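2-oxoglutarate-dependent dioxygenase DAO (Oryza sativa subsp. indica, PDB 6KUN) probably catalyses the iron- and 2-oxoglutarate-dependent oxidation of the auxin indole-3-acetic acid to inactive 2-oxoindole-3-acetic acid. Local coordinates at residues N156-T161 with V240-I245; D163-P168 with V234-A239; P84-F89 with Q152-R157. One frame throughout, in Å; residues are numbered along the deposited sequence.

Overall arrangement
Contacts 1 and 3 are neighbouring strand pairings in one large sheet: strand 151-158 lies between strand 242-249 (contact 1) and strand 86-92 (contact 3), and the two contact centres are about 9 Å apart. Contact 2 sits about 10 Å from contact 1 and about 17 Å from contact 3, centre to centre, where the loop after strand 151-158 meets the end of strand 232-235 in the smaller sheet. Along the chain 84-89 comes first, then 152-157 and 156-161, which share Asn156 and Arg157, 163-168, 234-239 and 240-245, so contact 2 falls between the two halves of contact 1. Contacts 1 and 3 touch 2-oxoglutarate, and Arg154, on the shared strand, reaches the bound auxin.

Contact 1: residues N156-T161 with V240-I245; sequences NRYNYT and VPRVSI. With AKG (2-oxoglutaric acid), chain G.
Asn156 pairs with Ser244, and Tyr158 with Arg242, on adjacent antiparallel strands of the jelly-roll core that characterises 2-oxoglutarate-dependent oxygenases. Two backbone bonds join each pair, the Asn156 N to Ser244 O bond being 2.8 Å long. Arg157 and Val243 form the non-hydrogen-bonded pair between them and point to the other face.

The tight part is the face carrying Asn156, Tyr158, Arg242 and Ser244, all buried and all lining the 2-oxoglutarate pocket. Arg242 runs straight out to NE beside the Tyr158 ring, with the ring and guanidinium planes turned 59° apart. Its NH1 comes within 3.2 Å of Tyr158 CE1. Both terminal nitrogens face O3 of the cosubstrate's C5 carboxylate, although that oxygen is modelled too close to CZ for its distances to be trusted. The second carboxylate oxygen, O4, takes a very short bond of 2.5 Å from Tyr158 OH.

Packing is thinner elsewhere. Arg157 CG passes Val243 CG2 at 3.9 Å, on the face that helix 43-57 covers with Val53 and Phe57, while the guanidinium goes on to Glu87. Toward the loop ends Val240 and Pro241 are exposed to solvent. Val240 O lies at the edge of the buried Tyr160 ring, 3.3 Å from CD2, and CE2 rests against Arg242 CB.

Back in the pocket, Tyr86 OH holds Asn156 OD1. With chi1 at 68°, Ser244 OG sits between its backbone N and carbonyl carbon, where it accepts a nearly straight hydrogen bond (168°) from Asn156 ND2 at 2.9 Å, in the amide plane.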
loop_
_atom_site.group_PDB
_atom_site.type_symbol
_atom_site.label_atom_id
_atom_site.label_comp_id
_atom_site.label_asym_id
_atom_site.label_seq_id
_atom_site.Cartn_x
_atom_site.Cartn_y
_atom_site.Cartn_z
ATOM N N ASN B 156 8.388 11.584 -8.302
ATOM C CA ASN B 156 9.092 12.440 -7.351
ATOM C C ASN B 156 9.562 11.631 -6.135
ATOM O O ASN B 156 8.873 10.720 -5.666
ATOM C CB ASN B 156 8.218 13.600 -6.803
ATOM C CG ASN B 156 7.429 14.339 -7.886
ATOM O OD1 ASN B 156 7.993 14.992 -8.751
ATOM N ND2 ASN B 156 6.101 14.255 -7.807
ATOM N N ARG B 157 10.691 12.043 -5.567
ATOM C CA ARG B 157 11.126 11.538 -4.270
ATOM C C ARG B 157 11.667 12.683 -3.433
ATOM O O ARG B 157 12.531 13.440 -3.885
ATOM C CB ARG B 157 12.192 10.460 -4.420
ATOM C CG ARG B 157 12.543 9.774 -3.146
ATOM C CD ARG B 157 13.383 8.547 -3.401
ATOM N NE ARG B 157 14.801 8.839 -3.489
ATOM C CZ ARG B 157 15.763 7.964 -3.173
ATOM N NH1 ARG B 157 15.437 6.759 -2.748
ATOM N NH2 ARG B 157 17.034 8.303 -3.281
ATOM N N TYR B 158 11.143 12.814 -2.219
ATOM C CA TYR B 158 11.639 13.783 -1.230
ATOM C C TYR B 158 12.390 12.986 -0.172
ATOM O O TYR B 158 11.814 12.122 0.494
ATOM C CB TYR B 158 10.497 14.622 -0.631
ATOM C CG TYR B 158 9.637 15.311 -1.689
ATOM C CD1 TYR B 158 8.704 14.588 -2.424
ATOM C CD2 TYR B 158 9.770 16.665 -1.964
ATOM C CE1 TYR B 158 7.933 15.187 -3.397
ATOM C CE2 TYR B 158 9.006 17.276 -2.939
ATOM C CZ TYR B 158 8.083 16.530 -3.649
ATOM O OH TYR B 158 7.305 17.123 -4.619
ATOM N N ASN B 159 13.684 13.233 -0.054
ATOM C CA ASN B 159 14.549 12.426 0.805
ATOM C C ASN B 159 14.578 13.000 2.213
ATOM O O ASN B 159 15.529 13.643 2.653
ATOM C CB ASN B 159 15.937 12.339 0.196
ATOM C CG ASN B 159 15.933 11.534 -1.068
ATOM O OD1 ASN B 159 15.527 10.373 -1.054
ATOM N ND2 ASN B 159 16.332 12.153 -2.173
ATOM N N TYR B 160 13.501 12.724 2.929
ATOM C CA TYR B 160 13.358 13.140 4.307
ATOM C C TYR B 160 14.287 12.362 5.223
ATOM O O TYR B 160 14.677 11.227 4.931
ATOM C CB TYR B 160 11.918 12.927 4.758
ATOM C CG TYR B 160 10.880 13.769 4.048
ATOM C CD1 TYR B 160 11.208 15.007 3.501
ATOM C CD2 TYR B 160 9.565 13.332 3.955
ATOM C CE1 TYR B 160 10.264 15.780 2.890
ATOM C CE2 TYR B 160 8.603 14.101 3.341
ATOM C CZ TYR B 160 8.961 15.321 2.810
ATOM O OH TYR B 160 8.007 16.080 2.210
ATOM N N THR B 161 14.626 12.991 6.348
ATOM C CA THR B 161 15.428 12.396 7.401
ATOM C C THR B 161 14.850 12.847 8.734
ATOM O O THR B 161 13.870 13.620 8.796
ATOM C CB THR B 161 16.879 12.839 7.282
ATOM O OG1 THR B 161 16.926 14.217 7.671
ATOM C CG2 THR B 161 17.401 12.681 5.826
ATOM N N VAL B 240 10.962 9.427 6.734
ATOM C CA VAL B 240 11.229 8.492 5.638
ATOM C C VAL B 240 10.950 9.161 4.294
ATOM O O VAL B 240 10.142 10.095 4.216
ATOM C CB VAL B 240 10.387 7.212 5.798
ATOM C CG1 VAL B 240 10.635 6.599 7.160
ATOM C CG2 VAL B 240 8.904 7.535 5.651
ATOM N N PRO B 241 11.616 8.747 3.221
ATOM C CA PRO B 241 11.364 9.369 1.912
ATOM C C PRO B 241 9.897 9.282 1.500
ATOM O O PRO B 241 9.240 8.257 1.694
ATOM C CB PRO B 241 12.245 8.560 0.956
ATOM C CG PRO B 241 13.272 7.901 1.823
ATOM C CD PRO B 241 12.649 7.701 3.172
ATOM N N ARG B 242 9.405 10.356 0.889
ATOM C CA ARG B 242 8.055 10.387 0.338
ATOM C C ARG B 242 8.098 10.324 -1.189
ATOM O O ARG B 242 8.713 11.170 -1.837
ATOM C CB ARG B 242 7.318 11.646 0.795
ATOM C CG ARG B 242 6.014 11.905 0.057
ATOM C CD ARG B 242 5.292 13.118 0.619
ATOM N NE ARG B 242 4.077 13.427 -0.128
ATOM C CZ ARG B 242 4.062 14.000 -1.327
ATOM N NH1 ARG B 242 5.201 14.331 -1.920
ATOM N NH2 ARG B 242 2.909 14.244 -1.933
ATOM N N VAL B 243 7.442 9.315 -1.754
ATOM C CA VAL B 243 7.427 9.107 -3.194
ATOM C C VAL B 243 6.030 9.398 -3.733
ATOM O O VAL B 243 5.007 8.990 -3.148
ATOM C CB VAL B 243 7.891 7.692 -3.575
ATOM C CG1 VAL B 243 7.691 7.477 -5.029
ATOM C CG2 VAL B 243 9.367 7.536 -3.202
ATOM N N SER B 244 5.991 10.132 -4.837
ATOM C CA SER B 244 4.721 10.484 -5.427
ATOM C C SER B 244 4.829 10.447 -6.932
ATOM O O SER B 244 5.920 10.461 -7.499
ATOM C CB SER B 244 4.231 11.873 -4.960
ATOM O OG SER B 244 5.025 12.919 -5.448
ATOM N N ILE B 245 3.669 10.387 -7.566
ATOM C CA ILE B 245 3.543 10.379 -9.014
ATOM C C ILE B 245 2.482 11.416 -9.365
ATOM O O ILE B 245 1.412 11.490 -8.720
ATOM C CB ILE B 245 3.143 8.986 -9.505
ATOM C CG1 ILE B 245 4.085 7.928 -8.937
ATOM C CG2 ILE B 245 3.168 8.902 -10.973
ATOM C CD1 ILE B 245 3.582 6.554 -9.115
HETATM C C1 AKG G . 2.486 19.342 -6.775
HETATM O O1 AKG G . 1.712 18.377 -6.957
HETATM O O2 AKG G . 2.675 20.213 -7.651
HETATM C C2 AKG G . 3.192 19.454 -5.502
HETATM O O5 AKG G . 3.038 20.440 -4.800
HETATM C C3 AKG G . 4.113 18.343 -5.058
HETATM C C4 AKG G . 3.471 16.996 -5.369
HETATM C C5 AKG G . 4.381 15.885 -4.902
HETATM O O3 AKG G . 4.001 15.161 -3.956
HETATM O O4 AKG G . 5.479 15.731 -5.479
#

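Contact 2: residues D163-P168 with V234-A239; sequences DSVGSP and VQCVAA
Cys236 points its side chain toward a type II beta turn, Ser164 to Ser167, that leads into strand 168-173 of the smaller jelly-roll sheet. Its SG stands anti to the backbone N (chi1 173°), which brings the sulfur against the Ser164-Val165 half of the turn, 3.6 Å from Ser164 CB and 3.4 Å from Ser164 O. The sulfur passes alongside Ser164 CB instead of meeting it head-on, while Ser164 OG turns away to a weak bond with Thr161 N. Tyr160 also packs on Cys236.

Val165 lies further along, turned across the contact instead of into it. One branch does the touching: CG2 rests on the backbone between Ala238 and Ala239, 3.5 Å from Ala238 C, and reaches Ala239 CB at 4.0 Å. Pro168 and Gln235, by contrast, come close only through their backbones, as a non-hydrogen-bonded antiparallel pair whose side chains diverge.

The turn is closed by Ser167 N bonding to Ser164 O, with Gly166 at its third position, where phi is positive (88°). Backbone bonds then tie the turn to the single residue Cys236. Gly166 N gives to Cys236 O at 3.0 Å, while Cys236 N gives to Ser167 O at 2.7 Å.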
loop_
_atom_site.group_PDB
_atom_site.type_symbol
_atom_site.label_atom_id
_atom_site.label_comp_id
_atom_site.label_asym_id
_atom_site.label_seq_id
_atom_site.Cartn_x
_atom_site.Cartn_y
_atom_site.Cartn_z
ATOM N N ASP B 163 16.006 14.994 10.610
ATOM C CA ASP B 163 16.147 16.442 10.693
ATOM C C ASP B 163 15.112 17.203 9.863
ATOM O O ASP B 163 14.961 18.416 10.056
ATOM C CB ASP B 163 17.555 16.827 10.238
ATOM C CG ASP B 163 18.632 16.233 11.124
ATOM O OD1 ASP B 163 18.298 15.828 12.267
ATOM O OD2 ASP B 163 19.801 16.165 10.682
ATOM N N SER B 164 14.423 16.521 8.930
ATOM C CA SER B 164 13.445 17.170 8.059
ATOM C C SER B 164 12.088 17.293 8.724
ATOM O O SER B 164 11.288 18.113 8.303
ATOM C CB SER B 164 13.246 16.342 6.779
ATOM O OG SER B 164 14.437 16.300 6.018
ATOM N N VAL B 165 11.798 16.461 9.726
ATOM C CA VAL B 165 10.454 16.391 10.258
ATOM C C VAL B 165 10.026 17.731 10.847
ATOM O O VAL B 165 10.738 18.336 11.668
ATOM C CB VAL B 165 10.336 15.268 11.310
ATOM C CG1 VAL B 165 8.957 15.368 11.954
ATOM C CG2 VAL B 165 10.551 13.909 10.680
ATOM N N GLY B 166 8.806 18.151 10.487
ATOM C CA GLY B 166 8.265 19.429 10.875
ATOM C C GLY B 166 8.601 20.574 9.933
ATOM O O GLY B 166 8.228 21.723 10.214
ATOM N N SER B 167 9.310 20.324 8.893
ATOM C CA SER B 167 9.755 21.292 7.899
ATOM C C SER B 167 8.889 21.202 6.634
ATOM O O SER B 167 8.378 20.137 6.292
ATOM C CB SER B 167 11.222 21.013 7.543
ATOM O OG SER B 167 11.756 21.983 6.660
ATOM N N PRO B 168 8.686 22.288 5.894
ATOM C CA PRO B 168 8.015 22.159 4.590
ATOM C C PRO B 168 8.808 21.299 3.614
ATOM O O PRO B 168 10.008 21.504 3.406
ATOM C CB PRO B 168 7.913 23.609 4.097
ATOM C CG PRO B 168 7.871 24.421 5.342
ATOM C CD PRO B 168 8.708 23.685 6.375
ATOM N N VAL B 234 3.496 20.919 0.861
ATOM C CA VAL B 234 3.747 19.595 1.427
ATOM C C VAL B 234 4.628 19.749 2.660
ATOM O O VAL B 234 5.811 20.098 2.534
ATOM C CB VAL B 234 4.414 18.661 0.410
ATOM C CG1 VAL B 234 4.783 17.348 1.103
ATOM C CG2 VAL B 234 3.484 18.401 -0.745
ATOM N N GLN B 235 4.060 19.494 3.841
ATOM C CA GLN B 235 4.857 19.425 5.055
ATOM C C GLN B 235 5.550 18.075 5.166
ATOM O O GLN B 235 4.968 17.039 4.834
ATOM C CB GLN B 235 3.987 19.598 6.300
ATOM C CG GLN B 235 3.623 21.007 6.646
ATOM C CD GLN B 235 2.841 21.061 7.945
ATOM O OE1 GLN B 235 2.816 20.091 8.706
ATOM N NE2 GLN B 235 2.190 22.191 8.202
ATOM N N CYS B 236 6.774 18.086 5.672
ATOM C CA CYS B 236 7.452 16.846 6.033
ATOM C C CYS B 236 6.864 16.345 7.348
ATOM O O CYS B 236 6.939 17.023 8.383
ATOM C CB CYS B 236 8.961 17.026 6.171
ATOM S SG CYS B 236 9.736 15.467 6.832
ATOM N N VAL B 237 6.251 15.175 7.299
ATOM C CA VAL B 237 5.533 14.653 8.440
ATOM C C VAL B 237 6.172 13.394 8.985
ATOM O O VAL B 237 5.711 12.879 10.014
ATOM C CB VAL B 237 4.049 14.412 8.102
ATOM C CG1 VAL B 237 3.414 15.700 7.544
ATOM C CG2 VAL B 237 3.899 13.268 7.116
ATOM N N ALA B 238 7.234 12.899 8.355
ATOM C CA ALA B 238 7.878 11.680 8.820
ATOM C C ALA B 238 9.314 11.666 8.345
ATOM O O ALA B 238 9.687 12.381 7.406
ATOM C CB ALA B 238 7.149 10.429 8.320
ATOM N N ALA B 239 10.123 10.826 8.995
ATOM C CA ALA B 239 11.548 10.750 8.710
ATOM C C ALA B 239 11.885 9.713 7.646
ATOM O O ALA B 239 12.981 9.144 7.671
ATOM C CB ALA B 239 12.325 10.445 10.001
#

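Contact 3: residues P84-F89 with Q152-R157; sequences PLYEAF and QFRMNR. With AKG (2-oxoglutaric acid), chain G; IAC (1H-indol-3-ylacetic acid), chain H.
The strand pairing of 86-89 with 152-157 widens the major sheet of the oxygenase fold, setting an N-terminal strand beside one carrying residues of both ligand pockets. Glu87 with Arg157 and Phe89 with Met155 are the antiparallel hydrogen-bonded pairs, and Ala88 with Asn156 is the non-hydrogen-bonded pair between them. Met155 N meets Phe89 O at 2.8 Å.

On the face of Glu87 and Phe89, Arg157 bends at chi3 and turns one edge of its guanidinium to a single carboxylate oxygen, a salt bridge in which Glu87 OE1 accepts hydrogen bonds from NH2 at 2.9 Å and NE at 3.0 Å. Both nitrogens come from the same side of the carboxylate plane, which is turned 67° from the guanidinium. Asn159 ND2 also bonds to OE1, and OE2 is taken by Lys64 and Tyr76. Next along, the Met155 chain bends at chi3, bringing CE against Phe89 CB at 3.4 Å, while helix 43-57 packs on the methionine through Val53 and Leu56.

The opposite face looks toward the ligands. Tyr86 stretches along the sheet with CG anti to its backbone N (chi1 174°), and its OH donates to Asn156 OD1 at 2.7 Å from above the carbonyl plane. The same hydroxyl lies 3.3 Å from Arg154 CD, where the two side chains cross at about a right angle. Beyond it, Arg154 NH2 lies 3.2 Å from O3 of the bound indole-3-acetic acid.

Tyr86 is thus a second-shell residue: together with Ser244 OG on ND2, its bond to OD1 probably fixes the rotation of the Asn156 amide and leaves ND2 facing 2-oxoglutarate, whose O4 is 2.8 Å away. On the other face, the arginine and lysine around buried Glu87 would probably keep it ionised.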
loop_
_atom_site.group_PDB
_atom_site.type_symbol
_atom_site.label_atom_id
_atom_site.label_comp_id
_atom_site.label_asym_id
_atom_site.label_seq_id
_atom_site.Cartn_x
_atom_site.Cartn_y
_atom_site.Cartn_z
ATOM N N PRO B 84 16.981 20.455 -2.795
ATOM C CA PRO B 84 17.953 19.877 -1.862
ATOM C C PRO B 84 17.634 18.425 -1.518
ATOM O O PRO B 84 18.476 17.548 -1.709
ATOM C CB PRO B 84 17.811 20.762 -0.622
ATOM C CG PRO B 84 16.409 21.263 -0.674
ATOM C CD PRO B 84 16.062 21.396 -2.131
ATOM N N LEU B 85 16.428 18.182 -1.015
ATOM C CA LEU B 85 16.020 16.876 -0.661
ATOM C C LEU B 85 15.149 16.231 -1.777
ATOM O O LEU B 85 14.687 15.133 -1.638
ATOM C CB LEU B 85 15.280 16.903 0.655
ATOM C CG LEU B 85 15.887 17.350 1.991
ATOM C CD1 LEU B 85 14.933 17.038 3.116
ATOM C CD2 LEU B 85 17.248 16.772 2.270
ATOM N N TYR B 86 14.956 16.947 -2.873
ATOM C CA TYR B 86 14.034 16.581 -3.939
ATOM C C TYR B 86 14.790 16.057 -5.148
ATOM O O TYR B 86 15.793 16.644 -5.556
ATOM C CB TYR B 86 13.182 17.790 -4.325
ATOM C CG TYR B 86 12.274 17.585 -5.520
ATOM C CD1 TYR B 86 11.191 16.714 -5.454
ATOM C CD2 TYR B 86 12.485 18.267 -6.704
ATOM C CE1 TYR B 86 10.359 16.527 -6.531
ATOM C CE2 TYR B 86 11.642 18.086 -7.797
ATOM C CZ TYR B 86 10.581 17.210 -7.696
ATOM O OH TYR B 86 9.724 17.001 -8.746
ATOM N N GLU B 87 14.330 14.929 -5.684
ATOM C CA GLU B 87 14.811 14.401 -6.955
ATOM C C GLU B 87 13.608 13.846 -7.706
ATOM O O GLU B 87 12.563 13.563 -7.117
ATOM C CB GLU B 87 15.911 13.350 -6.770
ATOM C CG GLU B 87 15.453 12.007 -6.247
ATOM C CD GLU B 87 16.629 11.114 -5.841
ATOM O OE1 GLU B 87 16.757 10.828 -4.627
ATOM O OE2 GLU B 87 17.433 10.696 -6.724
ATOM N N ALA B 88 13.753 13.714 -9.013
ATOM C CA ALA B 88 12.584 13.371 -9.794
ATOM C C ALA B 88 12.975 12.880 -11.173
ATOM O O ALA B 88 14.112 13.046 -11.622
ATOM C CB ALA B 88 11.641 14.574 -9.926
ATOM N N PHE B 89 11.993 12.245 -11.820
ATOM C CA PHE B 89 12.021 11.884 -13.231
ATOM C C PHE B 89 10.816 12.547 -13.859
ATOM O O PHE B 89 9.688 12.351 -13.371
ATOM C CB PHE B 89 11.908 10.359 -13.453
ATOM C CG PHE B 89 13.080 9.567 -12.969
ATOM C CD1 PHE B 89 13.201 9.211 -11.634
ATOM C CD2 PHE B 89 14.021 9.089 -13.881
ATOM C CE1 PHE B 89 14.266 8.423 -11.195
ATOM C CE2 PHE B 89 15.089 8.308 -13.461
ATOM C CZ PHE B 89 15.218 7.968 -12.130
ATOM N N GLN B 152 2.663 16.872 -18.601
ATOM C CA GLN B 152 3.914 16.467 -17.957
ATOM C C GLN B 152 3.645 15.366 -16.924
ATOM O O GLN B 152 2.722 15.472 -16.109
ATOM C CB GLN B 152 4.612 17.673 -17.313
ATOM C CG GLN B 152 5.808 17.284 -16.398
ATOM C CD GLN B 152 7.163 17.787 -16.872
ATOM O OE1 GLN B 152 7.270 18.458 -17.902
ATOM N NE2 GLN B 152 8.207 17.461 -16.122
ATOM N N PHE B 153 4.424 14.302 -17.005
ATOM C CA PHE B 153 4.356 13.173 -16.088
ATOM C C PHE B 153 5.574 13.286 -15.198
ATOM O O PHE B 153 6.682 13.473 -15.706
ATOM C CB PHE B 153 4.349 11.846 -16.848
ATOM C CG PHE B 153 4.301 10.618 -15.946
ATOM C CD1 PHE B 153 3.167 10.322 -15.214
ATOM C CD2 PHE B 153 5.374 9.753 -15.876
ATOM C CE1 PHE B 153 3.116 9.193 -14.405
ATOM C CE2 PHE B 153 5.315 8.634 -15.076
ATOM C CZ PHE B 153 4.210 8.350 -14.350
ATOM N N ARG B 154 5.378 13.233 -13.889
ATOM C CA ARG B 154 6.507 13.357 -12.961
ATOM C C ARG B 154 6.465 12.257 -11.900
ATOM O O ARG B 154 5.404 11.903 -11.371
ATOM C CB ARG B 154 6.505 14.706 -12.290
ATOM C CG ARG B 154 7.827 15.346 -12.067
ATOM C CD ARG B 154 7.644 16.650 -11.268
ATOM N NE ARG B 154 7.444 17.838 -12.101
ATOM C CZ ARG B 154 7.013 19.012 -11.637
ATOM N NH1 ARG B 154 6.717 19.151 -10.349
ATOM N NH2 ARG B 154 6.864 20.040 -12.459
ATOM N N MET B 155 7.627 11.691 -11.632
ATOM C CA MET B 155 7.858 10.772 -10.521
ATOM C C MET B 155 8.785 11.503 -9.572
ATOM O O MET B 155 9.819 12.036 -10.015
ATOM C CB MET B 155 8.449 9.449 -11.007
ATOM C CG MET B 155 7.482 8.642 -11.869
ATOM S SD MET B 155 8.250 7.218 -12.723
ATOM C CE MET B 155 9.442 8.012 -13.835
ATOM N N ASN B 156 8.388 11.584 -8.302
ATOM C CA ASN B 156 9.092 12.440 -7.351
ATOM C C ASN B 156 9.562 11.631 -6.135
ATOM O O ASN B 156 8.873 10.720 -5.666
ATOM C CB ASN B 156 8.218 13.600 -6.803
ATOM C CG ASN B 156 7.429 14.339 -7.886
ATOM O OD1 ASN B 156 7.993 14.992 -8.751
ATOM N ND2 ASN B 156 6.101 14.255 -7.807
ATOM N N ARG B 157 10.691 12.043 -5.567
ATOM C CA ARG B 157 11.126 11.538 -4.270
ATOM C C ARG B 157 11.667 12.683 -3.433
ATOM O O ARG B 157 12.531 13.440 -3.885
ATOM C CB ARG B 157 12.192 10.460 -4.420
ATOM C CG ARG B 157 12.543 9.774 -3.146
ATOM C CD ARG B 157 13.383 8.547 -3.401
ATOM N NE ARG B 157 14.801 8.839 -3.489
ATOM C CZ ARG B 157 15.763 7.964 -3.173
ATOM N NH1 ARG B 157 15.437 6.759 -2.748
ATOM N NH2 ARG B 157 17.034 8.303 -3.281
HETATM C C1 AKG G . 2.486 19.342 -6.775
HETATM O O1 AKG G . 1.712 18.377 -6.957
HETATM O O2 AKG G . 2.675 20.213 -7.651
HETATM C C2 AKG G . 3.192 19.454 -5.502
HETATM O O5 AKG G . 3.038 20.440 -4.800
HETATM C C3 AKG G . 4.113 18.343 -5.058
HETATM C C4 AKG G . 3.471 16.996 -5.369
HETATM C C5 AKG G . 4.381 15.885 -4.902
HETATM O O3 AKG G . 4.001 15.161 -3.956
HETATM O O4 AKG G . 5.479 15.731 -5.479
HETATM C C IAC H . 5.960 27.257 -12.873
HETATM C C1 IAC H . 7.018 26.458 -13.152
HETATM C C2 IAC H . 8.197 26.522 -12.369
HETATM C C3 IAC H . 8.267 27.396 -11.312
HETATM C C4 IAC H . 7.180 28.202 -11.022
HETATM C C5 IAC H . 6.059 28.139 -11.811
HETATM C C7 IAC H . 6.690 25.709 -14.217
HETATM C C8 IAC H . 5.410 26.036 -14.624
HETATM C C17 IAC H . 7.439 24.644 -15.015
HETATM C C18 IAC H . 7.388 23.273 -14.363
HETATM N N IAC H . 4.959 27.003 -13.782
HETATM O O2 IAC H . 8.406 22.533 -14.452
HETATM O O3 IAC H . 6.345 22.878 -13.773
#